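PDB 5BN3: V-type ATP synthase alpha chain from Nanoarchaeum equitans Kin4-M, which belongs to the ATP synthase alpha/beta family, with a P-loop nucleotide-binding domain set between an N-terminal beta-barrel and a helical C-terminal domain. Local coordinates for residues T68-L76 against L300-F308; V113-K121 against D130-N138. All blocks are in the same frame, centred on the assembly; numbering follows the deposited sequence.

How the contacts relate
Contact 1 is wholly buried and packs strand 68-71 and the loop after it on helix 293-309 of the nucleotide-binding domain; its chemistry is almost entirely apolar. Contact 2 is partly exposed, farther from the centre of the chain, and joins two antiparallel strands of the barrel-sandwich domain by main-chain hydrogen bonds, with aromatic rings on one face and lysines near solvent. The two share no helix or strand, and their centres lie about 17 Å apart, yet they touch. Glu137 OE2 of contact 2 accepts a probable hydrogen bond from Gly74 N of contact 1 (2.8 Å), and Pro73 CB packs against Trp114 CE2 (3.5 Å).

Contact 1. Residues T68-L76 against L300-F308; sequences TIELGPGLL and LGATIGEYF
Thr303 OG1 is held by two hydrogen bonds, with Tyr299 O and Arg359 NH1, while the methyl CG2 of Thr303 rests on Ile69 CG2 (3.7 Å). Leu300 crosses Ile69 at about a right angle, its CD1 touching Ile69 CD1 at 3.6 Å. Strand 68-71, which pairs antiparallel with strand 180-183, runs at 34° to segment 300-308 of helix 293-309, one of the helices flanking the central sheet of the P-loop domain. Ile69 and Leu71 of this strand both turn toward the helix. With CG anti to the backbone N (chi1 170°), the Tyr307 side chain passes that of Leu71 in the opposite direction, bringing the centre of one ring face under Leu71 CB, a CH-pi contact of 3.6 Å to the centroid and 8° off the normal. Tyr307 OH lies 3.5 Å from Gly72 CA and is hydrogen-bonded to His142 NE2 of strand 140-145. Gly72 N is buried close by with no polar partner. Farther back along the helix, Leu71 CD2 meets Ile304 CG1 at 4.0 Å. In the loop that follows the strand, Leu75 CD1 and Ile304 CG2 meet tip to tip at 4.1 Å. Leu76 CD2 approaches Phe308 CZ to 4.0 Å, and both side chains also touch Ile281 of strand 280-285.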
# COMPACT_ATOMS: atom_id res chain seq x y z
N THR A 68 28.39 0.57 -31.64
CA THR A 68 28.26 -0.42 -32.70
C THR A 68 28.74 -1.81 -32.30
O THR A 68 29.43 -1.98 -31.29
CB THR A 68 29.03 -0.01 -33.98
OG1 THR A 68 30.43 -0.02 -33.71
CG2 THR A 68 28.61 1.39 -34.42
N ILE A 69 28.38 -2.80 -33.11
CA ILE A 69 28.88 -4.16 -32.96
C ILE A 69 29.43 -4.65 -34.30
O ILE A 69 28.86 -4.34 -35.36
CB ILE A 69 27.78 -5.13 -32.46
CG1 ILE A 69 28.32 -6.56 -32.36
CG2 ILE A 69 26.58 -5.10 -33.39
CD1 ILE A 69 29.47 -6.71 -31.38
N GLU A 70 30.55 -5.37 -34.26
CA GLU A 70 31.10 -5.96 -35.47
C GLU A 70 30.34 -7.23 -35.82
O GLU A 70 30.23 -8.15 -35.00
CB GLU A 70 32.59 -6.28 -35.29
CG GLU A 70 33.49 -5.05 -35.23
CD GLU A 70 34.93 -5.40 -34.90
OE1 GLU A 70 35.24 -6.60 -34.76
OE2 GLU A 70 35.75 -4.47 -34.77
N LEU A 71 29.80 -7.29 -37.04
CA LEU A 71 29.03 -8.43 -37.49
C LEU A 71 29.78 -9.20 -38.58
O LEU A 71 29.96 -8.69 -39.68
CB LEU A 71 27.67 -7.97 -38.02
CG LEU A 71 26.81 -7.18 -37.04
CD1 LEU A 71 25.62 -6.55 -37.74
CD2 LEU A 71 26.35 -8.08 -35.91
N GLY A 72 30.21 -10.42 -38.25
CA GLY A 72 30.92 -11.26 -39.20
C GLY A 72 31.37 -12.55 -38.55
O GLY A 72 30.96 -12.86 -37.43
N PRO A 73 32.22 -13.32 -39.25
CA PRO A 73 32.78 -14.56 -38.70
C PRO A 73 33.60 -14.28 -37.45
O PRO A 73 34.38 -13.32 -37.42
CB PRO A 73 33.70 -15.05 -39.82
CG PRO A 73 33.12 -14.47 -41.07
CD PRO A 73 32.61 -13.12 -40.66
N GLY A 74 33.42 -15.10 -36.41
CA GLY A 74 34.13 -14.91 -35.16
C GLY A 74 33.23 -14.78 -33.94
O GLY A 74 33.72 -14.75 -32.81
N LEU A 75 31.92 -14.71 -34.17
CA LEU A 75 30.95 -14.58 -33.09
C LEU A 75 30.56 -15.95 -32.52
O LEU A 75 30.43 -16.12 -31.31
CB LEU A 75 29.70 -13.85 -33.58
CG LEU A 75 29.86 -12.38 -33.98
CD1 LEU A 75 28.57 -11.86 -34.59
CD2 LEU A 75 30.25 -11.54 -32.79
N LEU A 76 30.36 -16.91 -33.41
CA LEU A 76 29.86 -18.24 -33.03
C LEU A 76 30.80 -18.98 -32.07
O LEU A 76 32.02 -18.90 -32.20
CB LEU A 76 29.60 -19.09 -34.28
CG LEU A 76 28.51 -18.57 -35.22
CD1 LEU A 76 28.31 -19.49 -36.41
CD2 LEU A 76 27.21 -18.41 -34.45
N LEU A 300 22.64 -5.33 -28.13
CA LEU A 300 23.71 -6.05 -28.81
C LEU A 300 23.23 -7.42 -29.30
O LEU A 300 23.44 -7.78 -30.46
CB LEU A 300 24.89 -6.26 -27.86
CG LEU A 300 26.15 -6.85 -28.49
CD1 LEU A 300 27.03 -5.72 -28.97
CD2 LEU A 300 26.90 -7.76 -27.53
N GLY A 301 22.59 -8.17 -28.41
CA GLY A 301 22.11 -9.50 -28.74
C GLY A 301 21.00 -9.48 -29.77
O GLY A 301 20.91 -10.36 -30.62
N ALA A 302 20.15 -8.46 -29.69
CA ALA A 302 19.09 -8.29 -30.67
C ALA A 302 19.67 -8.00 -32.05
O ALA A 302 19.20 -8.54 -33.05
CB ALA A 302 18.16 -7.17 -30.24
N THR A 303 20.67 -7.12 -32.09
CA THR A 303 21.31 -6.75 -33.35
C THR A 303 21.99 -7.94 -34.03
O THR A 303 21.86 -8.13 -35.24
CB THR A 303 22.35 -5.63 -33.13
OG1 THR A 303 21.69 -4.46 -32.62
CG2 THR A 303 23.04 -5.28 -34.43
N ILE A 304 22.72 -8.73 -33.24
CA ILE A 304 23.35 -9.94 -33.75
C ILE A 304 22.29 -10.93 -34.23
O ILE A 304 22.47 -11.60 -35.25
CB ILE A 304 24.25 -10.58 -32.67
CG1 ILE A 304 25.42 -9.65 -32.33
CG2 ILE A 304 24.76 -11.94 -33.13
CD1 ILE A 304 26.29 -10.15 -31.18
N GLY A 305 21.17 -11.00 -33.51
CA GLY A 305 20.06 -11.85 -33.91
C GLY A 305 19.48 -11.44 -35.25
O GLY A 305 19.19 -12.30 -36.10
N GLU A 306 19.31 -10.14 -35.45
CA GLU A 306 18.82 -9.61 -36.71
C GLU A 306 19.79 -9.91 -37.84
O GLU A 306 19.38 -10.17 -38.96
CB GLU A 306 18.61 -8.09 -36.61
CG GLU A 306 17.45 -7.65 -35.74
CD GLU A 306 17.36 -6.15 -35.63
OE1 GLU A 306 18.42 -5.49 -35.61
OE2 GLU A 306 16.23 -5.61 -35.58
N TYR A 307 21.08 -9.85 -37.52
CA TYR A 307 22.14 -10.08 -38.51
C TYR A 307 22.07 -11.48 -39.10
O TYR A 307 22.16 -11.65 -40.32
CB TYR A 307 23.52 -9.83 -37.87
CG TYR A 307 24.69 -10.27 -38.72
CD1 TYR A 307 24.99 -9.62 -39.91
CD2 TYR A 307 25.52 -11.31 -38.32
CE1 TYR A 307 26.07 -10.01 -40.69
CE2 TYR A 307 26.60 -11.71 -39.08
CZ TYR A 307 26.87 -11.05 -40.26
OH TYR A 307 27.94 -11.45 -41.03
N PHE A 308 21.90 -12.48 -38.25
CA PHE A 308 21.79 -13.85 -38.73
C PHE A 308 20.43 -14.10 -39.37
O PHE A 308 20.30 -14.93 -40.28
CB PHE A 308 22.08 -14.85 -37.61
CG PHE A 308 23.55 -15.01 -37.31
CD1 PHE A 308 24.34 -15.83 -38.11
CD2 PHE A 308 24.13 -14.36 -36.24
CE1 PHE A 308 25.69 -15.99 -37.85
CE2 PHE A 308 25.48 -14.52 -35.97
CZ PHE A 308 26.26 -15.33 -36.78

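Contact 2. Residues V113-K121 against D130-N138; sequences VWEFIPKKK and DIIGTVNEN
Ile117 and Thr134 form an antiparallel hydrogen-bonded pair: Ile117 N gives a straight bond (180° at the hydrogen) to Thr134 O at 2.9 Å, and Thr134 N returns one to Ile117 O at 2.8 Å. Lys119 N then reaches Ile132 O at 2.9 Å from above the carbonyl plane. Toward the other end the strands part, and water 1 replaces the direct bond, accepting from Glu115 N and donating to Asn136 O. Weaker CA-H...O contacts run between, such as Val135 CA to Glu115 O. These two strands are neighbours in an antiparallel sheet of the barrel-sandwich domain, flanked by strands 140-145 and 160-162. Apolar contacts gather on the face of Phe116 and Val135. A chi1 of 175°, CG opposite the backbone N, carries the Phe116 ring to Gly133, whose lack of a side chain lets CE1 within 3.5 Å of Gly133 CA. Ile132 CG2 meets Phe116 CZ at 4.0 Å, and Val135 CG2 lies at the edge of the same ring. Trp114 crosses Val135 at about a right angle, CE3 to CG1 3.6 Å. Glu137 extends past the Trp114 indole, its CG 3.7 Å from CZ3 and its carboxylate turned 72° from the ring, to a hydrogen bond with His142. Charge plays a lesser part: the bent chain of Lys120 passes Ile131 O with its CG, leaving NZ near Asp130 OD2 but beyond a salt bridge.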
# COMPACT_ATOMS: atom_id res chain seq x y z
N VAL A 113 42.12 -17.20 -39.63
CA VAL A 113 42.07 -17.24 -41.09
C VAL A 113 40.81 -17.96 -41.58
O VAL A 113 40.59 -19.13 -41.28
CB VAL A 113 43.32 -17.93 -41.68
CG1 VAL A 113 43.19 -18.03 -43.19
CG2 VAL A 113 44.57 -17.15 -41.31
N TRP A 114 39.99 -17.24 -42.35
CA TRP A 114 38.74 -17.80 -42.86
C TRP A 114 38.84 -18.16 -44.33
O TRP A 114 39.63 -17.57 -45.07
CB TRP A 114 37.61 -16.79 -42.66
CG TRP A 114 37.42 -16.38 -41.24
CD1 TRP A 114 37.84 -15.22 -40.65
CD2 TRP A 114 36.78 -17.14 -40.21
NE1 TRP A 114 37.48 -15.21 -39.32
CE2 TRP A 114 36.83 -16.38 -39.03
CE3 TRP A 114 36.15 -18.39 -40.19
CZ2 TRP A 114 36.28 -16.84 -37.83
CZ3 TRP A 114 35.61 -18.84 -39.00
CH2 TRP A 114 35.68 -18.07 -37.84
N GLU A 115 38.03 -19.13 -44.77
CA GLU A 115 37.95 -19.45 -46.19
C GLU A 115 36.68 -18.87 -46.80
O GLU A 115 35.57 -19.31 -46.48
CB GLU A 115 38.01 -20.96 -46.43
CG GLU A 115 38.01 -21.34 -47.90
CD GLU A 115 38.43 -22.78 -48.14
OE1 GLU A 115 39.54 -23.00 -48.67
OE2 GLU A 115 37.64 -23.70 -47.82
N PHE A 116 36.85 -17.87 -47.67
CA PHE A 116 35.73 -17.19 -48.30
C PHE A 116 35.44 -17.74 -49.70
O PHE A 116 36.32 -17.74 -50.57
CB PHE A 116 36.01 -15.69 -48.36
CG PHE A 116 34.97 -14.90 -49.10
CD1 PHE A 116 33.71 -14.71 -48.55
CD2 PHE A 116 35.25 -14.33 -50.33
CE1 PHE A 116 32.75 -13.98 -49.23
CE2 PHE A 116 34.30 -13.60 -51.01
CZ PHE A 116 33.04 -13.43 -50.46
N ILE A 117 34.22 -18.21 -49.91
CA ILE A 117 33.79 -18.71 -51.21
C ILE A 117 32.75 -17.76 -51.81
O ILE A 117 31.63 -17.66 -51.30
CB ILE A 117 33.19 -20.13 -51.10
CG1 ILE A 117 34.21 -21.10 -50.50
CG2 ILE A 117 32.71 -20.62 -52.45
CD1 ILE A 117 33.65 -22.49 -50.21
N PRO A 118 33.11 -17.06 -52.90
CA PRO A 118 32.23 -16.05 -53.49
C PRO A 118 30.99 -16.65 -54.14
O PRO A 118 31.02 -17.79 -54.60
CB PRO A 118 33.12 -15.39 -54.56
CG PRO A 118 34.09 -16.45 -54.93
CD PRO A 118 34.36 -17.22 -53.66
N LYS A 119 29.90 -15.89 -54.16
CA LYS A 119 28.67 -16.34 -54.80
C LYS A 119 28.27 -15.37 -55.90
O LYS A 119 27.24 -15.52 -56.54
CB LYS A 119 27.54 -16.47 -53.77
CG LYS A 119 27.71 -17.65 -52.83
CD LYS A 119 27.90 -18.94 -53.62
CE LYS A 119 27.94 -20.16 -52.71
NZ LYS A 119 28.03 -21.42 -53.49
N LYS A 120 29.11 -14.36 -56.10
CA LYS A 120 28.91 -13.39 -57.16
C LYS A 120 30.14 -13.34 -58.05
O LYS A 120 31.23 -13.73 -57.63
CB LYS A 120 28.64 -12.00 -56.57
CG LYS A 120 27.49 -11.94 -55.58
CD LYS A 120 26.17 -12.31 -56.22
CE LYS A 120 25.29 -11.08 -56.43
NZ LYS A 120 23.84 -11.40 -56.28
N LYS A 121 29.96 -12.87 -59.28
CA LYS A 121 31.07 -12.73 -60.21
C LYS A 121 31.41 -11.27 -60.41
O LYS A 121 30.62 -10.38 -60.10
CB LYS A 121 30.73 -13.37 -61.56
CG LYS A 121 30.51 -14.87 -61.51
CD LYS A 121 30.17 -15.42 -62.88
CE LYS A 121 30.02 -16.93 -62.86
NZ LYS A 121 29.67 -17.46 -64.21
N ASP A 130 22.64 -8.22 -49.96
CA ASP A 130 22.91 -9.37 -50.83
C ASP A 130 24.00 -10.27 -50.27
O ASP A 130 24.95 -9.80 -49.63
CB ASP A 130 23.31 -8.90 -52.23
CG ASP A 130 22.12 -8.44 -53.06
OD1 ASP A 130 20.97 -8.79 -52.72
OD2 ASP A 130 22.34 -7.72 -54.06
N ILE A 131 23.87 -11.58 -50.51
CA ILE A 131 24.90 -12.53 -50.13
C ILE A 131 26.02 -12.53 -51.17
O ILE A 131 25.82 -12.96 -52.31
CB ILE A 131 24.32 -13.96 -50.00
CG1 ILE A 131 23.23 -13.99 -48.93
CG2 ILE A 131 25.42 -14.95 -49.66
CD1 ILE A 131 22.51 -15.32 -48.84
N ILE A 132 27.19 -12.03 -50.78
CA ILE A 132 28.32 -11.92 -51.70
C ILE A 132 29.16 -13.19 -51.70
O ILE A 132 29.93 -13.45 -52.64
CB ILE A 132 29.19 -10.68 -51.38
CG1 ILE A 132 30.09 -10.31 -52.56
CG2 ILE A 132 30.00 -10.89 -50.11
CD1 ILE A 132 30.81 -9.00 -52.39
N GLY A 133 29.00 -14.00 -50.66
CA GLY A 133 29.72 -15.26 -50.54
C GLY A 133 29.47 -15.95 -49.21
O GLY A 133 28.68 -15.47 -48.40
N THR A 134 30.14 -17.08 -48.99
CA THR A 134 29.97 -17.83 -47.74
C THR A 134 31.30 -18.14 -47.06
O THR A 134 32.34 -18.24 -47.71
CB THR A 134 29.19 -19.14 -47.95
OG1 THR A 134 29.87 -19.97 -48.90
CG2 THR A 134 27.78 -18.86 -48.44
N VAL A 135 31.25 -18.30 -45.74
CA VAL A 135 32.40 -18.72 -44.95
C VAL A 135 32.00 -19.88 -44.05
O VAL A 135 31.02 -19.78 -43.32
CB VAL A 135 32.93 -17.56 -44.08
CG1 VAL A 135 33.96 -18.07 -43.09
CG2 VAL A 135 33.53 -16.47 -44.94
N ASN A 136 32.75 -20.98 -44.10
CA ASN A 136 32.50 -22.07 -43.17
C ASN A 136 33.02 -21.71 -41.78
O ASN A 136 34.23 -21.57 -41.58
CB ASN A 136 33.13 -23.38 -43.64
CG ASN A 136 32.93 -24.51 -42.65
OD1 ASN A 136 31.88 -25.15 -42.63
ND2 ASN A 136 33.95 -24.77 -41.83
N GLU A 137 32.11 -21.54 -40.83
CA GLU A 137 32.49 -21.25 -39.45
C GLU A 137 32.24 -22.49 -38.60
O GLU A 137 31.19 -22.62 -37.97
CB GLU A 137 31.71 -20.04 -38.93
CG GLU A 137 32.25 -19.46 -37.63
CD GLU A 137 31.65 -18.10 -37.30
OE1 GLU A 137 30.79 -17.63 -38.08
OE2 GLU A 137 32.04 -17.50 -36.28
N ASN A 138 33.22 -23.39 -38.59
CA ASN A 138 33.14 -24.66 -37.86
C ASN A 138 31.86 -25.46 -38.10
O ASN A 138 31.23 -25.94 -37.15
CB ASN A 138 33.38 -24.44 -36.36
CG ASN A 138 34.79 -23.99 -36.05
OD1 ASN A 138 35.73 -24.79 -36.03
ND2 ASN A 138 34.96 -22.69 -35.81
O HOH W 1 36.47 -20.87 -43.09